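PDB 4H3T: CRISPR-associated protein, Cse1 family from Acidimicrobium ferrooxidans, which probably serves as the large subunit of a type I-E CRISPR Cascade surveillance complex, helping it recognise invading DNA. Local coordinates for residues Ile194-Val206 against Val289-Trp303. The protein carries 1 engineered substitution. Residues are numbered along the deposited sequence; the frame is centred on the assembly and turned at random.
Sequences IGYLAWIGFVAPV and VDRRAARDVDPHVGW. With GOL (glycerol), chain C.
The guanidinium of Arg291 lies flat on one face of the Trp199 indole, a cation-pi stack with CZ 3.6 Å from the centroid of the five-membered ring, while Arg291 CD makes a CH-pi contact over the six-membered ring. Trp199 CH2 in turn meets the edge of Trp303, with Arg295 CB over one face of that ring and Val301 CG2 over the other, both toward the rim. In the Cse1 fold, the contact joins helix 196-199 and edge strand 202-206 of a three-stranded antiparallel sheet to helix 291-297 and the turn 298-302, His300 meeting the strand. A chi1 of -178° sets Trp199 CG opposite the backbone N and lays the indole along the extended chain of Arg291; Arg319 makes a second cation-pi contact. An alanine in place of this tryptophan would take away the surface under Arg291 and is likely to leave its guanidinium freer to turn, with a gap beside Trp303 CH2. The guanidinium edge faces a glycerol, probably from the crystallisation liquor, whose O2 accepts from NE at 3.3 Å.

Deeper in, the Tyr196 ring packs against Val289 and Ala294. Asp298 OD2 lies at its edge, in plane, and accepts from Tyr196 OH at 2.6 Å on the anti side. Asp298 OD1 accepts from His300 N in an Asx turn and forms a salt bridge with Arg58. Phe202 CE1 sits over one face of the His300 imidazole, Pro299 CG over the opposite one; NE2 is hydrogen-bonded to Asn217 and ND1 to Arg58. Beside this pair, Val203 N donates to His300 O at 3.0 Å, and one water links Gly201 O to Gly302 N.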
loop_
_atom_site.group_PDB
_atom_site.type_symbol
_atom_site.label_atom_id
_atom_site.label_comp_id
_atom_site.label_asym_id
_atom_site.label_seq_id
_atom_site.Cartn_x
_atom_site.Cartn_y
_atom_site.Cartn_z
ATOM N N ILE A 194 -7.360 4.448 -14.280
ATOM C CA ILE A 194 -6.266 4.673 -13.322
ATOM C C ILE A 194 -5.248 3.519 -13.442
ATOM O O ILE A 194 -5.606 2.447 -13.924
ATOM C CB ILE A 194 -6.740 4.824 -11.880
ATOM C CG1 ILE A 194 -7.416 3.517 -11.357
ATOM C CG2 ILE A 194 -7.686 6.041 -11.773
ATOM C CD1 ILE A 194 -7.949 3.626 -9.959
ATOM N N GLY A 195 -4.010 3.748 -13.027
ATOM C CA GLY A 195 -3.007 2.686 -13.040
ATOM C C GLY A 195 -3.418 1.516 -12.161
ATOM O O GLY A 195 -4.192 1.657 -11.203
ATOM N N TYR A 196 -2.886 0.357 -12.472
ATOM C CA TYR A 196 -3.249 -0.851 -11.745
ATOM C C TYR A 196 -2.885 -0.805 -10.233
ATOM O O TYR A 196 -3.699 -1.208 -9.412
ATOM C CB TYR A 196 -2.601 -2.041 -12.405
ATOM C CG TYR A 196 -2.825 -3.333 -11.640
ATOM C CD1 TYR A 196 -3.990 -4.055 -11.788
ATOM C CD2 TYR A 196 -1.912 -3.763 -10.689
ATOM C CE1 TYR A 196 -4.194 -5.250 -11.099
ATOM C CE2 TYR A 196 -2.129 -4.916 -9.953
ATOM C CZ TYR A 196 -3.227 -5.711 -10.226
ATOM O OH TYR A 196 -3.457 -6.853 -9.491
ATOM N N LEU A 197 -1.732 -0.239 -9.863
ATOM C CA LEU A 197 -1.371 -0.101 -8.451
ATOM C C LEU A 197 -2.218 0.956 -7.762
ATOM O O LEU A 197 -2.439 0.840 -6.555
ATOM C CB LEU A 197 0.120 0.174 -8.225
ATOM C CG LEU A 197 1.054 -0.970 -8.399
ATOM C CD1 LEU A 197 2.471 -0.594 -7.930
ATOM C CD2 LEU A 197 0.586 -2.177 -7.580
ATOM N N ALA A 198 -2.692 1.958 -8.508
ATOM C CA ALA A 198 -3.630 2.956 -7.975
ATOM C C ALA A 198 -5.023 2.275 -7.667
ATOM O O ALA A 198 -5.755 2.738 -6.806
ATOM C CB ALA A 198 -3.802 4.138 -8.938
ATOM N N TRP A 199 -5.379 1.230 -8.418
ATOM C CA TRP A 199 -6.611 0.491 -8.254
ATOM C C TRP A 199 -6.564 -0.520 -7.116
ATOM O O TRP A 199 -7.535 -0.670 -6.395
ATOM C CB TRP A 199 -6.937 -0.238 -9.555
ATOM C CG TRP A 199 -8.231 -0.990 -9.491
ATOM C CD1 TRP A 199 -9.478 -0.468 -9.281
ATOM C CD2 TRP A 199 -8.408 -2.401 -9.688
ATOM N NE1 TRP A 199 -10.404 -1.471 -9.304
ATOM C CE2 TRP A 199 -9.774 -2.675 -9.501
ATOM C CE3 TRP A 199 -7.533 -3.465 -9.948
ATOM C CZ2 TRP A 199 -10.291 -3.977 -9.547
ATOM C CZ3 TRP A 199 -8.041 -4.766 -9.968
ATOM C CH2 TRP A 199 -9.413 -5.005 -9.809
ATOM N N ILE A 200 -5.498 -1.290 -6.997
ATOM C CA ILE A 200 -5.477 -2.344 -5.962
ATOM C C ILE A 200 -5.112 -1.765 -4.569
ATOM O O ILE A 200 -4.462 -0.720 -4.444
ATOM C CB ILE A 200 -4.554 -3.558 -6.276
ATOM C CG1 ILE A 200 -3.064 -3.176 -6.421
ATOM C CG2 ILE A 200 -5.031 -4.305 -7.511
ATOM C CD1 ILE A 200 -2.106 -4.246 -6.122
ATOM N N GLY A 201 -5.498 -2.509 -3.562
ATOM C CA GLY A 201 -5.049 -2.320 -2.189
ATOM C C GLY A 201 -3.764 -3.128 -2.056
ATOM O O GLY A 201 -3.798 -4.350 -2.063
ATOM N N PHE A 202 -2.594 -2.462 -1.972
ATOM C CA PHE A 202 -1.283 -3.161 -1.934
ATOM C C PHE A 202 -0.864 -3.496 -0.517
ATOM O O PHE A 202 -1.031 -2.680 0.381
ATOM C CB PHE A 202 -0.263 -2.292 -2.590
ATOM C CG PHE A 202 1.179 -2.760 -2.492
ATOM C CD1 PHE A 202 1.728 -3.602 -3.455
ATOM C CD2 PHE A 202 1.961 -2.424 -1.395
ATOM C CE1 PHE A 202 3.044 -4.065 -3.322
ATOM C CE2 PHE A 202 3.264 -2.835 -1.299
ATOM C CZ PHE A 202 3.797 -3.669 -2.245
ATOM N N VAL A 203 -0.387 -4.714 -0.308
ATOM C CA VAL A 203 0.145 -5.168 0.958
ATOM C C VAL A 203 1.362 -6.036 0.659
ATOM O O VAL A 203 1.285 -6.907 -0.186
ATOM C CB VAL A 203 -0.873 -5.871 1.897
ATOM C CG1 VAL A 203 -1.505 -7.119 1.250
ATOM C CG2 VAL A 203 -0.193 -6.259 3.221
ATOM N N ALA A 204 2.450 -5.827 1.366
ATOM C CA ALA A 204 3.663 -6.635 1.180
ATOM C C ALA A 204 4.460 -6.671 2.484
ATOM O O ALA A 204 4.543 -5.679 3.222
ATOM C CB ALA A 204 4.524 -6.093 0.050
ATOM N N PRO A 205 5.021 -7.835 2.809
ATOM C CA PRO A 205 5.843 -7.910 4.006
ATOM C C PRO A 205 7.235 -7.323 3.772
ATOM O O PRO A 205 7.822 -7.396 2.679
ATOM C CB PRO A 205 5.940 -9.422 4.265
ATOM C CG PRO A 205 5.956 -9.986 2.861
ATOM C CD PRO A 205 4.955 -9.151 2.122
ATOM N N VAL A 206 7.774 -6.756 4.825
ATOM C CA VAL A 206 9.114 -6.184 4.818
ATOM C C VAL A 206 9.882 -6.787 5.982
ATOM O O VAL A 206 9.356 -6.855 7.117
ATOM C CB VAL A 206 9.006 -4.641 4.892
ATOM C CG1 VAL A 206 10.390 -4.004 4.998
ATOM C CG2 VAL A 206 8.261 -4.104 3.676
ATOM N N VAL A 289 -4.973 -3.743 -17.486
ATOM C CA VAL A 289 -4.892 -5.071 -16.928
ATOM C C VAL A 289 -6.304 -5.661 -16.866
ATOM O O VAL A 289 -7.223 -5.046 -16.310
ATOM C CB VAL A 289 -4.244 -5.081 -15.514
ATOM C CG1 VAL A 289 -4.235 -6.479 -14.933
ATOM C CG2 VAL A 289 -2.833 -4.523 -15.529
ATOM N N ASP A 290 -6.448 -6.870 -17.376
ATOM C CA ASP A 290 -7.671 -7.677 -17.227
ATOM C C ASP A 290 -7.807 -8.012 -15.730
ATOM O O ASP A 290 -6.975 -8.719 -15.162
ATOM C CB ASP A 290 -7.562 -8.923 -18.095
ATOM C CG ASP A 290 -8.801 -9.798 -18.066
ATOM O OD1 ASP A 290 -9.314 -10.054 -16.967
ATOM O OD2 ASP A 290 -9.226 -10.255 -19.142
ATOM N N ARG A 291 -8.795 -7.400 -15.086
ATOM C CA ARG A 291 -8.966 -7.453 -13.628
ATOM C C ARG A 291 -9.316 -8.858 -13.114
ATOM O O ARG A 291 -8.837 -9.224 -12.025
ATOM C CB ARG A 291 -10.008 -6.417 -13.181
ATOM C CG ARG A 291 -9.520 -4.974 -13.461
ATOM C CD ARG A 291 -10.578 -3.915 -13.190
ATOM N NE ARG A 291 -9.968 -2.571 -13.225
ATOM C CZ ARG A 291 -10.542 -1.454 -12.788
ATOM N NH1 ARG A 291 -11.739 -1.488 -12.232
ATOM N NH2 ARG A 291 -9.915 -0.299 -12.891
ATOM N N ARG A 292 -10.002 -9.683 -13.944
ATOM C CA ARG A 292 -10.300 -11.080 -13.591
ATOM C C ARG A 292 -9.025 -11.884 -13.545
ATOM O O ARG A 292 -8.792 -12.617 -12.581
ATOM C CB ARG A 292 -11.277 -11.712 -14.608
ATOM C CG ARG A 292 -11.689 -13.157 -14.304
ATOM C CD ARG A 292 -11.634 -14.104 -15.505
ATOM N NE ARG A 292 -10.336 -14.790 -15.652
ATOM C CZ ARG A 292 -9.392 -14.524 -16.563
ATOM N NH1 ARG A 292 -9.566 -13.545 -17.458
ATOM N NH2 ARG A 292 -8.265 -15.231 -16.586
ATOM N N ALA A 293 -8.178 -11.750 -14.584
ATOM C CA ALA A 293 -6.900 -12.456 -14.608
ATOM C C ALA A 293 -5.944 -11.969 -13.502
ATOM O O ALA A 293 -5.199 -12.773 -12.979
ATOM C CB ALA A 293 -6.234 -12.294 -15.975
ATOM N N ALA A 294 -5.985 -10.663 -13.102
ATOM C CA ALA A 294 -5.087 -10.127 -12.061
ATOM C C ALA A 294 -5.256 -10.851 -10.719
ATOM O O ALA A 294 -4.279 -11.057 -9.993
ATOM C CB ALA A 294 -5.348 -8.617 -11.863
ATOM N N ARG A 295 -6.501 -11.231 -10.392
ATOM C CA ARG A 295 -6.818 -11.905 -9.146
ATOM C C ARG A 295 -6.064 -13.251 -9.054
ATOM O O ARG A 295 -5.541 -13.593 -7.989
ATOM C CB ARG A 295 -8.337 -12.031 -9.005
ATOM C CG ARG A 295 -8.764 -12.988 -7.966
ATOM C CD ARG A 295 -10.218 -12.795 -7.607
ATOM N NE ARG A 295 -10.623 -13.847 -6.693
ATOM C CZ ARG A 295 -10.974 -15.091 -7.022
ATOM N NH1 ARG A 295 -10.986 -15.479 -8.295
ATOM N NH2 ARG A 295 -11.336 -15.944 -6.087
ATOM N N ASP A 296 -5.916 -13.943 -10.161
ATOM C CA ASP A 296 -5.162 -15.204 -10.175
ATOM C C ASP A 296 -3.665 -14.992 -10.068
ATOM O O ASP A 296 -2.960 -15.884 -9.626
ATOM C CB ASP A 296 -5.443 -15.981 -11.467
ATOM C CG ASP A 296 -6.888 -16.512 -11.597
ATOM O OD1 ASP A 296 -7.570 -16.685 -10.542
ATOM O OD2 ASP A 296 -7.340 -16.725 -12.748
ATOM N N VAL A 297 -3.158 -13.873 -10.551
ATOM C CA VAL A 297 -1.729 -13.652 -10.653
ATOM C C VAL A 297 -1.069 -13.022 -9.422
ATOM O O VAL A 297 0.037 -13.409 -9.050
ATOM C CB VAL A 297 -1.470 -12.749 -11.898
ATOM C CG1 VAL A 297 -0.007 -12.333 -12.018
ATOM C CG2 VAL A 297 -1.938 -13.443 -13.185
ATOM N N ASP A 298 -1.685 -11.990 -8.884
ATOM C CA ASP A 298 -1.020 -11.014 -8.020
ATOM C C ASP A 298 -1.047 -11.359 -6.533
ATOM O O ASP A 298 -2.117 -11.400 -5.928
ATOM C CB ASP A 298 -1.671 -9.665 -8.270
ATOM C CG ASP A 298 -0.910 -8.423 -7.791
ATOM O OD1 ASP A 298 -0.047 -8.548 -6.891
ATOM O OD2 ASP A 298 -1.203 -7.339 -8.290
ATOM N N PRO A 299 0.145 -11.518 -5.933
ATOM C CA PRO A 299 0.210 -11.860 -4.520
ATOM C C PRO A 299 0.035 -10.691 -3.554
ATOM O O PRO A 299 0.077 -10.923 -2.340
ATOM C CB PRO A 299 1.649 -12.413 -4.394
ATOM C CG PRO A 299 2.432 -11.572 -5.339
ATOM C CD PRO A 299 1.520 -11.381 -6.513
ATOM N N HIS A 300 0.016 -9.457 -4.029
ATOM C CA HIS A 300 0.017 -8.268 -3.146
ATOM C C HIS A 300 -1.380 -7.635 -2.913
ATOM O O HIS A 300 -1.464 -6.483 -2.475
ATOM C CB HIS A 300 0.935 -7.187 -3.717
ATOM C CG HIS A 300 2.382 -7.594 -3.710
ATOM N ND1 HIS A 300 3.196 -7.417 -4.821
ATOM C CD2 HIS A 300 3.100 -8.143 -2.717
ATOM C CE1 HIS A 300 4.382 -7.909 -4.464
ATOM N NE2 HIS A 300 4.367 -8.311 -3.179
ATOM N N VAL A 301 -2.440 -8.332 -3.266
ATOM C CA VAL A 301 -3.806 -7.786 -3.134
ATOM C C VAL A 301 -4.758 -8.884 -2.593
ATOM O O VAL A 301 -4.749 -9.986 -3.104
ATOM C CB VAL A 301 -4.273 -7.177 -4.492
ATOM C CG1 VAL A 301 -4.030 -8.110 -5.676
ATOM C CG2 VAL A 301 -5.756 -6.693 -4.460
ATOM N N GLY A 302 -5.586 -8.523 -1.608
ATOM C CA GLY A 302 -6.652 -9.349 -1.061
ATOM C C GLY A 302 -7.935 -8.956 -1.770
ATOM O O GLY A 302 -7.999 -7.881 -2.391
ATOM N N TRP A 303 -8.944 -9.835 -1.738
ATOM C CA TRP A 303 -10.202 -9.644 -2.480
ATOM C C TRP A 303 -11.412 -9.890 -1.633
ATOM O O TRP A 303 -11.359 -10.615 -0.643
ATOM C CB TRP A 303 -10.270 -10.593 -3.707
ATOM C CG TRP A 303 -9.124 -10.394 -4.652
ATOM C CD1 TRP A 303 -7.894 -10.984 -4.573
ATOM C CD2 TRP A 303 -9.055 -9.474 -5.747
ATOM N NE1 TRP A 303 -7.062 -10.476 -5.538
ATOM C CE2 TRP A 303 -7.743 -9.550 -6.279
ATOM C CE3 TRP A 303 -9.967 -8.588 -6.340
ATOM C CZ2 TRP A 303 -7.329 -8.770 -7.374
ATOM C CZ3 TRP A 303 -9.570 -7.861 -7.456
ATOM C CH2 TRP A 303 -8.250 -7.930 -7.931
HETATM C C1 GOL C . -6.669 -0.400 -13.452
HETATM O O1 GOL C . -7.706 0.493 -13.356
HETATM C C2 GOL C . -6.551 -0.820 -14.896
HETATM O O2 GOL C . -7.498 -1.904 -15.235
HETATM C C3 GOL C . -5.154 -1.359 -14.804
HETATM O O3 GOL C . -4.775 -1.698 -16.051
HETATM O O HOH W 1 -5.683 -5.824 -0.663
#